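PDB 3KTD: prephenate dehydrogenase from Corynebacterium glutamicum ATCC 13032, which probably catalyses the NAD(P)+-dependent oxidative decarboxylation of prephenate to 4-hydroxyphenylpyruvate, a step in tyrosine biosynthesis. Local coordinates for residues I72-P77 with S83-V88; S123-G128 with G140-A145; L260-E265 with E278-N283. All coordinates share one frame; numbering follows the deposited sequence. Where two conformers were deposited one is given.

The three contacts follow one another along the chain without interleaving. Contacts 1 and 2 lie in the nucleotide-binding domain, a Rossmann-type domain, with centres about 19 Å apart. Both reach its mixed eight-stranded sheet. Contact 1 packs helix 78-91 on strand 71-74. Contact 2 joins the end of strand 120-125 and the residues just after it to the loop before strand 146-149. Strand 97-99 lies between strands 71-74 and 120-125. Contact 3 belongs to the helical dimerization domain and joins helices 249-270 and 278-293. Its centre is about 43 Å from that of contact 1 and about 32 Å from that of contact 2. The probable cofactor-binding core and the subunit-pairing helices are thus well separated.

Contact 1: I72-P77 with S83-V88; sequences IVLAVP and SLLDAV
Leu84 is the first residue of helix segment 83-88 to meet the strand. Leu84 CB lies 4.2 Å from CD1 of Leu74. The two leucine side chains run past each other in opposite directions. Leu84 also reaches Leu14 on the neighbouring strand 11-14, so it spans two strands of the sheet. Leu85 comes next. Its CB points away from the strand, but its side chain bends back. CG stands anti to the carbonyl carbon (chi1 -80°), and Leu85 CD2 ends 4.1 Å from Leu74 CD1. These two side chains lie roughly perpendicular. Leu74 CD1 therefore touches both consecutive leucines of the helix. One turn on from Leu84, Val88 uses both of its methyl groups. Val88 CG2 is 4.2 Å from Leu74 CD2, while Val88 CG1 is 4.2 Å from CD1 of Ile72. Ile72 and Leu74 are two apart on the strand and face the helix together. The axes of strand 72-74 and helix 83-88 are 10.3 Å apart and run at 160°, nearly antiparallel. This is the first half of the beta-alpha-beta unit made by strand 71-74, helix 78-91 and strand 97-99, a building block of the Rossmann fold. No hydrogen bond crosses between the segments. All five touching residues are buried and aliphatic, so hydrophobic packing, with no polar link, joins these two segments.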
loop_
_atom_site.group_PDB
_atom_site.type_symbol
_atom_site.label_atom_id
_atom_site.label_comp_id
_atom_site.label_asym_id
_atom_site.label_seq_id
_atom_site.Cartn_x
_atom_site.Cartn_y
_atom_site.Cartn_z
ATOM N N ILE A 72 31.692 -5.168 15.155
ATOM C CA ILE A 72 30.634 -6.098 15.541
ATOM C C ILE A 72 29.262 -5.570 15.122
ATOM O O ILE A 72 28.870 -4.474 15.521
ATOM C CB ILE A 72 30.617 -6.332 17.064
ATOM C CG1 ILE A 72 31.965 -6.872 17.545
ATOM C CG2 ILE A 72 29.507 -7.295 17.446
ATOM C CD1 ILE A 72 32.003 -7.201 19.031
ATOM N N VAL A 73 28.529 -6.340 14.324
ATOM C CA VAL A 73 27.190 -5.937 13.908
ATOM C C VAL A 73 26.164 -6.690 14.746
ATOM O O VAL A 73 26.109 -7.920 14.709
ATOM C CB VAL A 73 26.944 -6.236 12.415
ATOM C CG1 VAL A 73 25.500 -5.928 12.044
ATOM C CG2 VAL A 73 27.902 -5.448 11.537
ATOM N N LEU A 74 25.362 -5.966 15.519
ATOM C CA LEU A 74 24.314 -6.614 16.296
ATOM C C LEU A 74 23.080 -6.674 15.406
ATOM O O LEU A 74 22.293 -5.732 15.352
ATOM C CB LEU A 74 24.042 -5.876 17.609
ATOM C CG LEU A 74 25.270 -5.555 18.471
ATOM C CD1 LEU A 74 24.825 -5.095 19.859
ATOM C CD2 LEU A 74 26.208 -6.736 18.585
ATOM N N ALA A 75 22.952 -7.796 14.696
ATOM C CA ALA A 75 21.871 -8.045 13.737
ATOM C C ALA A 75 20.760 -8.860 14.391
ATOM O O ALA A 75 20.437 -9.972 13.964
ATOM C CB ALA A 75 22.424 -8.776 12.512
ATOM N N VAL A 76 20.177 -8.286 15.434
ATOM C CA VAL A 76 19.119 -8.935 16.196
ATOM C C VAL A 76 17.935 -7.987 16.386
ATOM O O VAL A 76 18.045 -6.789 16.108
ATOM C CB VAL A 76 19.661 -9.401 17.553
ATOM C CG1 VAL A 76 20.758 -10.450 17.350
ATOM C CG2 VAL A 76 20.178 -8.218 18.350
ATOM N N PRO A 77 16.779 -8.519 16.821
ATOM C CA PRO A 77 15.631 -7.635 17.078
ATOM C C PRO A 77 15.819 -6.805 18.344
ATOM O O PRO A 77 16.604 -7.176 19.217
ATOM C CB PRO A 77 14.461 -8.609 17.244
ATOM C CG PRO A 77 15.087 -9.908 17.625
ATOM C CD PRO A 77 16.409 -9.943 16.928
ATOM N N SER A 83 20.824 -7.761 25.874
ATOM C CA SER A 83 21.627 -8.902 26.263
ATOM C C SER A 83 22.887 -8.985 25.399
ATOM O O SER A 83 23.932 -9.407 25.875
ATOM C CB SER A 83 20.827 -10.205 26.214
ATOM O OG SER A 83 20.662 -10.666 24.895
ATOM N N LEU A 84 22.785 -8.587 24.137
ATOM C CA LEU A 84 23.954 -8.580 23.251
ATOM C C LEU A 84 24.894 -7.409 23.585
ATOM O O LEU A 84 26.106 -7.517 23.417
ATOM C CB LEU A 84 23.537 -8.557 21.773
ATOM C CG LEU A 84 23.371 -9.899 21.045
ATOM C CD1 LEU A 84 24.732 -10.486 20.695
ATOM C CD2 LEU A 84 22.550 -10.902 21.839
ATOM N N LEU A 85 24.339 -6.293 24.049
ATOM C CA LEU A 85 25.167 -5.180 24.487
ATOM C C LEU A 85 25.956 -5.625 25.707
ATOM O O LEU A 85 27.162 -5.470 25.752
ATOM C CB LEU A 85 24.324 -3.956 24.835
ATOM C CG LEU A 85 23.841 -3.098 23.671
ATOM C CD1 LEU A 85 22.820 -2.078 24.159
ATOM C CD2 LEU A 85 25.006 -2.414 22.982
ATOM N N ASP A 86 25.262 -6.202 26.681
ATOM C CA ASP A 86 25.899 -6.717 27.889
ATOM C C ASP A 86 26.930 -7.791 27.568
ATOM O O ASP A 86 27.978 -7.863 28.220
ATOM C CB ASP A 86 24.857 -7.260 28.869
ATOM C CG ASP A 86 23.987 -6.165 29.471
ATOM O OD1 ASP A 86 24.365 -4.985 29.395
ATOM O OD2 ASP A 86 22.914 -6.482 30.021
ATOM N N ALA A 87 26.652 -8.614 26.563
ATOM C CA ALA A 87 27.588 -9.663 26.159
ATOM C C ALA A 87 28.867 -9.075 25.566
ATOM O O ALA A 87 29.955 -9.579 25.812
ATOM C CB ALA A 87 26.929 -10.609 25.159
ATOM N N VAL A 88 28.713 -8.013 24.779
ATOM C CA VAL A 88 29.830 -7.344 24.112
ATOM C C VAL A 88 30.672 -6.535 25.102
ATOM O O VAL A 88 31.907 -6.573 25.058
ATOM C CB VAL A 88 29.314 -6.412 22.982
ATOM C CG1 VAL A 88 30.411 -5.451 22.515
ATOM C CG2 VAL A 88 28.774 -7.232 21.832
#

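Contact 2: S123-G128 with G140-A145; sequences SHPMAG and GLFKRA
Phe142 and Leu141 turn their side chains differently to meet Pro125 and Ala127. In Phe142, CG is anti to the carbonyl carbon (chi1 -54°), which swings the ring alongside Pro125. In Leu141, CG is anti to the backbone N (chi1 174°), and CD2 is carried toward Ala127. The Pro125 ring and the Phe142 side chain lie side by side and point the same way. Pro125 CB is 3.7 Å from Phe142 CE1. Ala127 CB rests against both loop side chains where they meet, 3.8 Å from Leu141 CD2 and 4.1 Å from Phe142 CE1. Both CB atoms approach the ring obliquely. Leu141 CD2 itself sits over one face of the Phe142 ring, offset toward the rim. The loop is shaped by a type II beta turn from Phe142 to Ala145, closed by the bond from Ala145 N to Phe142 O (2.9 Å). This turn leads into strand 146-149, which runs antiparallel to strand 120-125 in the sheet. Around the contact, Phe142 also meets the ring of Trp147. Both Leu141 and Phe142 touch helix 18-29, whose start overlaps a GxGxxG pattern consistent with dinucleotide binding. No hydrogen bond joins the two segments directly. The contact of the loop with the end of strand 120-125 and the residues just after it is thus apolar.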
loop_
_atom_site.group_PDB
_atom_site.type_symbol
_atom_site.label_atom_id
_atom_site.label_comp_id
_atom_site.label_asym_id
_atom_site.label_seq_id
_atom_site.Cartn_x
_atom_site.Cartn_y
_atom_site.Cartn_z
ATOM N N SER A 123 23.108 2.129 13.210
ATOM C CA SER A 123 22.744 2.023 11.824
ATOM C C SER A 123 21.393 1.355 11.660
ATOM O O SER A 123 20.925 0.646 12.535
ATOM C CB SER A 123 23.816 1.281 11.049
ATOM O OG SER A 123 23.500 -0.088 10.943
ATOM N N HIS A 124 20.772 1.605 10.523
ATOM C CA HIS A 124 19.459 1.057 10.221
ATOM C C HIS A 124 19.296 0.879 8.721
ATOM O O HIS A 124 19.208 1.871 8.016
ATOM C CB HIS A 124 18.363 1.991 10.755
ATOM C CG HIS A 124 16.973 1.583 10.369
ATOM N ND1 HIS A 124 15.952 2.493 10.194
ATOM C CD2 HIS A 124 16.440 0.364 10.111
ATOM C CE1 HIS A 124 14.847 1.850 9.858
ATOM N NE2 HIS A 124 15.118 0.558 9.795
ATOM N N PRO A 125 19.297 -0.375 8.230
ATOM C CA PRO A 125 18.969 -0.625 6.818
ATOM C C PRO A 125 17.466 -0.593 6.582
ATOM O O PRO A 125 16.703 -1.099 7.409
ATOM C CB PRO A 125 19.495 -2.042 6.581
ATOM C CG PRO A 125 19.508 -2.675 7.915
ATOM C CD PRO A 125 19.844 -1.581 8.876
HETATM N N MSE A 126 17.028 -0.014 5.469
HETATM C CA MSE A 126 15.604 -0.013 5.137
HETATM C C MSE A 126 15.245 -1.344 4.467
HETATM O O MSE A 126 14.487 -1.373 3.495
HETATM C CB MSE A 126 15.236 1.152 4.214
HETATM C CG MSE A 126 15.613 2.530 4.710
HETATM SE SE MSE A 126 15.102 2.950 6.534
HETATM C CE MSE A 126 13.181 2.519 6.450
ATOM N N ALA A 127 15.776 -2.446 4.998
ATOM C CA ALA A 127 15.511 -3.777 4.465
ATOM C C ALA A 127 14.127 -4.254 4.912
ATOM O O ALA A 127 13.300 -3.456 5.383
ATOM C CB ALA A 127 16.568 -4.738 4.920
ATOM N N GLY A 128 13.882 -5.555 4.765
ATOM C CA GLY A 128 12.578 -6.148 5.073
ATOM C C GLY A 128 12.244 -6.293 6.551
ATOM O O GLY A 128 12.583 -5.427 7.365
ATOM N N GLY A 140 22.239 -9.502 -2.474
ATOM C CA GLY A 140 21.871 -8.180 -2.972
ATOM C C GLY A 140 20.646 -7.531 -2.360
ATOM O O GLY A 140 19.984 -6.743 -3.020
ATOM N N LEU A 141 20.356 -7.838 -1.100
ATOM C CA LEU A 141 19.215 -7.244 -0.407
ATOM C C LEU A 141 19.340 -5.728 -0.295
ATOM O O LEU A 141 18.345 -5.001 -0.409
ATOM C CB LEU A 141 19.074 -7.834 1.002
ATOM C CG LEU A 141 18.002 -7.222 1.909
ATOM C CD1 LEU A 141 16.605 -7.485 1.359
ATOM C CD2 LEU A 141 18.134 -7.754 3.326
ATOM N N PHE A 142 20.569 -5.267 -0.087
ATOM C CA PHE A 142 20.849 -3.868 0.193
ATOM C C PHE A 142 21.188 -3.020 -1.029
ATOM O O PHE A 142 21.364 -1.806 -0.899
ATOM C CB PHE A 142 22.006 -3.791 1.195
ATOM C CG PHE A 142 21.774 -4.595 2.437
ATOM C CD1 PHE A 142 20.888 -4.146 3.411
ATOM C CD2 PHE A 142 22.422 -5.804 2.626
ATOM C CE1 PHE A 142 20.660 -4.892 4.556
ATOM C CE2 PHE A 142 22.209 -6.549 3.765
ATOM C CZ PHE A 142 21.326 -6.096 4.733
ATOM N N LYS A 143 21.289 -3.642 -2.204
ATOM C CA LYS A 143 21.628 -2.906 -3.414
ATOM C C LYS A 143 20.583 -1.814 -3.630
ATOM O O LYS A 143 19.375 -2.087 -3.679
ATOM C CB LYS A 143 21.725 -3.835 -4.636
ATOM N N ARG A 144 21.059 -0.573 -3.705
ATOM C CA ARG A 144 20.210 0.603 -3.922
ATOM C C ARG A 144 19.173 0.810 -2.799
ATOM O O ARG A 144 18.196 1.552 -2.980
ATOM C CB ARG A 144 19.535 0.565 -5.313
ATOM C CG ARG A 144 20.514 0.541 -6.516
ATOM N N ALA A 145 19.401 0.178 -1.644
ATOM C CA ALA A 145 18.555 0.359 -0.465
ATOM C C ALA A 145 19.211 1.408 0.406
ATOM O O ALA A 145 20.436 1.552 0.381
ATOM C CB ALA A 145 18.417 -0.933 0.303
#

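Contact 3: L260-E265 with E278-N283; sequences LAILHE and EQLADN
The carboxylate of Glu265 and the amide of Gln279 approach each other obliquely, with OE2 and NE2 leading. They lie between helices 249-270 and 278-293, consecutive helices joined by a short loop in the helical dimerization domain. The two planes are 29° apart, and the side chains cross at about a right angle. Glu265 OE2 is the nearest atom to Gln279 NE2, at 4.2 Å. That is too far for a hydrogen bond, so the pair is a loose polar approach at an exposed border. A bend at chi2 (90°) turns the Glu265 carboxylate toward the long, straight Gln279 chain. The backbones are nearest at Ile262 and Leu280, with CA atoms 7.4 Å apart. These two residues make the apolar part of the contact, their side chains roughly perpendicular. The second subunit adds to this packing: its Ile210 lies against Ile262, and its Ile203 lies against Leu280. The contact within the chain is thus continued by the dimer interface. In Leu280, CG is anti to the backbone N (chi1 -178°), which carries the methyls toward helix 249-270. Leu280 CD1 lies 3.4 Å from Ile262 CG2.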
loop_
_atom_site.group_PDB
_atom_site.type_symbol
_atom_site.label_atom_id
_atom_site.label_comp_id
_atom_site.label_asym_id
_atom_site.label_seq_id
_atom_site.Cartn_x
_atom_site.Cartn_y
_atom_site.Cartn_z
ATOM N N LEU A 260 -4.619 11.944 12.689
ATOM C CA LEU A 260 -5.963 12.163 13.235
ATOM C C LEU A 260 -6.498 13.557 12.913
ATOM O O LEU A 260 -7.683 13.722 12.638
ATOM C CB LEU A 260 -5.983 11.923 14.743
ATOM C CG LEU A 260 -5.722 10.475 15.173
ATOM C CD1 LEU A 260 -5.483 10.380 16.670
ATOM C CD2 LEU A 260 -6.862 9.557 14.750
ATOM N N ALA A 261 -5.628 14.557 12.939
ATOM C CA ALA A 261 -6.046 15.907 12.597
ATOM C C ALA A 261 -6.526 15.947 11.151
ATOM O O ALA A 261 -7.601 16.488 10.861
ATOM C CB ALA A 261 -4.917 16.881 12.807
ATOM N N ILE A 262 -5.732 15.368 10.249
ATOM C CA ILE A 262 -6.056 15.354 8.821
ATOM C C ILE A 262 -7.359 14.590 8.588
ATOM O O ILE A 262 -8.238 15.060 7.869
ATOM C CB ILE A 262 -4.907 14.744 7.988
ATOM C CG1 ILE A 262 -3.672 15.652 8.038
ATOM C CG2 ILE A 262 -5.313 14.564 6.534
ATOM C CD1 ILE A 262 -2.420 15.032 7.445
ATOM N N LEU A 263 -7.487 13.434 9.229
ATOM C CA LEU A 263 -8.687 12.604 9.116
ATOM C C LEU A 263 -9.933 13.266 9.718
ATOM O O LEU A 263 -11.036 13.058 9.226
ATOM C CB LEU A 263 -8.465 11.223 9.748
ATOM C CG LEU A 263 -7.620 10.261 8.919
ATOM C CD1 LEU A 263 -7.131 9.096 9.777
ATOM C CD2 LEU A 263 -8.399 9.770 7.706
ATOM N N HIS A 264 -9.763 14.046 10.779
ATOM C CA HIS A 264 -10.881 14.798 11.344
ATOM C C HIS A 264 -11.344 15.853 10.343
ATOM O O HIS A 264 -12.536 15.971 10.076
ATOM C CB HIS A 264 -10.488 15.468 12.656
ATOM C CG HIS A 264 -11.589 16.273 13.271
ATOM N ND1 HIS A 264 -12.618 15.702 13.989
ATOM C CD2 HIS A 264 -11.824 17.607 13.271
ATOM C CE1 HIS A 264 -13.436 16.651 14.410
ATOM N NE2 HIS A 264 -12.978 17.816 13.988
ATOM N N GLU A 265 -10.391 16.602 9.789
ATOM C CA GLU A 265 -10.670 17.601 8.745
ATOM C C GLU A 265 -11.380 16.937 7.561
ATOM O O GLU A 265 -12.319 17.492 6.992
ATOM C CB GLU A 265 -9.365 18.254 8.259
ATOM C CG GLU A 265 -9.543 19.493 7.354
ATOM C CD GLU A 265 -9.609 20.819 8.121
ATOM O OE1 GLU A 265 -9.585 20.809 9.377
ATOM O OE2 GLU A 265 -9.675 21.885 7.458
ATOM N N GLU A 278 -11.476 18.280 -1.087
ATOM C CA GLU A 278 -10.442 18.856 -1.967
ATOM C C GLU A 278 -9.095 18.864 -1.286
ATOM O O GLU A 278 -8.134 18.323 -1.811
ATOM C CB GLU A 278 -10.735 20.309 -2.370
ATOM C CG GLU A 278 -11.412 20.475 -3.704
ATOM C CD GLU A 278 -11.209 21.855 -4.329
ATOM O OE1 GLU A 278 -10.103 22.426 -4.167
ATOM O OE2 GLU A 278 -12.153 22.351 -5.000
ATOM N N GLN A 279 -9.038 19.509 -0.126
ATOM C CA GLN A 279 -7.791 19.648 0.619
ATOM C C GLN A 279 -7.073 18.302 0.794
ATOM O O GLN A 279 -5.910 18.173 0.430
ATOM C CB GLN A 279 -8.034 20.348 1.968
ATOM C CG GLN A 279 -6.816 20.355 2.894
ATOM C CD GLN A 279 -6.893 21.419 3.990
ATOM O OE1 GLN A 279 -7.476 22.489 3.791
ATOM N NE2 GLN A 279 -6.278 21.137 5.142
ATOM N N LEU A 280 -7.768 17.297 1.312
ATOM C CA LEU A 280 -7.152 15.986 1.499
ATOM C C LEU A 280 -6.647 15.408 0.174
ATOM O O LEU A 280 -5.545 14.856 0.110
ATOM C CB LEU A 280 -8.150 15.012 2.120
ATOM C CG LEU A 280 -7.603 13.618 2.398
ATOM C CD1 LEU A 280 -6.619 13.668 3.546
ATOM C CD2 LEU A 280 -8.738 12.658 2.688
ATOM N N ALA A 281 -7.469 15.540 -0.870
ATOM C CA ALA A 281 -7.170 14.986 -2.183
ATOM C C ALA A 281 -6.047 15.704 -2.930
ATOM O O ALA A 281 -5.173 15.036 -3.469
ATOM C CB ALA A 281 -8.423 14.961 -3.037
ATOM N N ASP A 282 -6.072 17.038 -2.995
ATOM C CA ASP A 282 -5.040 17.798 -3.680
ATOM C C ASP A 282 -3.716 17.625 -2.915
ATOM O O ASP A 282 -2.679 17.369 -3.502
ATOM C CB ASP A 282 -5.446 19.279 -3.773
ATOM C CG ASP A 282 -6.782 19.495 -4.520
ATOM O OD1 ASP A 282 -7.267 18.574 -5.212
ATOM O OD2 ASP A 282 -7.346 20.605 -4.418
ATOM N N ASN A 283 -3.771 17.748 -1.585
ATOM C CA ASN A 283 -2.575 17.586 -0.728
ATOM C C ASN A 283 -1.952 16.194 -0.783
ATOM O O ASN A 283 -0.728 16.046 -0.833
ATOM C CB ASN A 283 -2.892 17.858 0.747
ATOM C CG ASN A 283 -3.036 19.323 1.065
ATOM O OD1 ASN A 283 -3.113 20.171 0.176
ATOM N ND2 ASN A 283 -3.072 19.631 2.351
#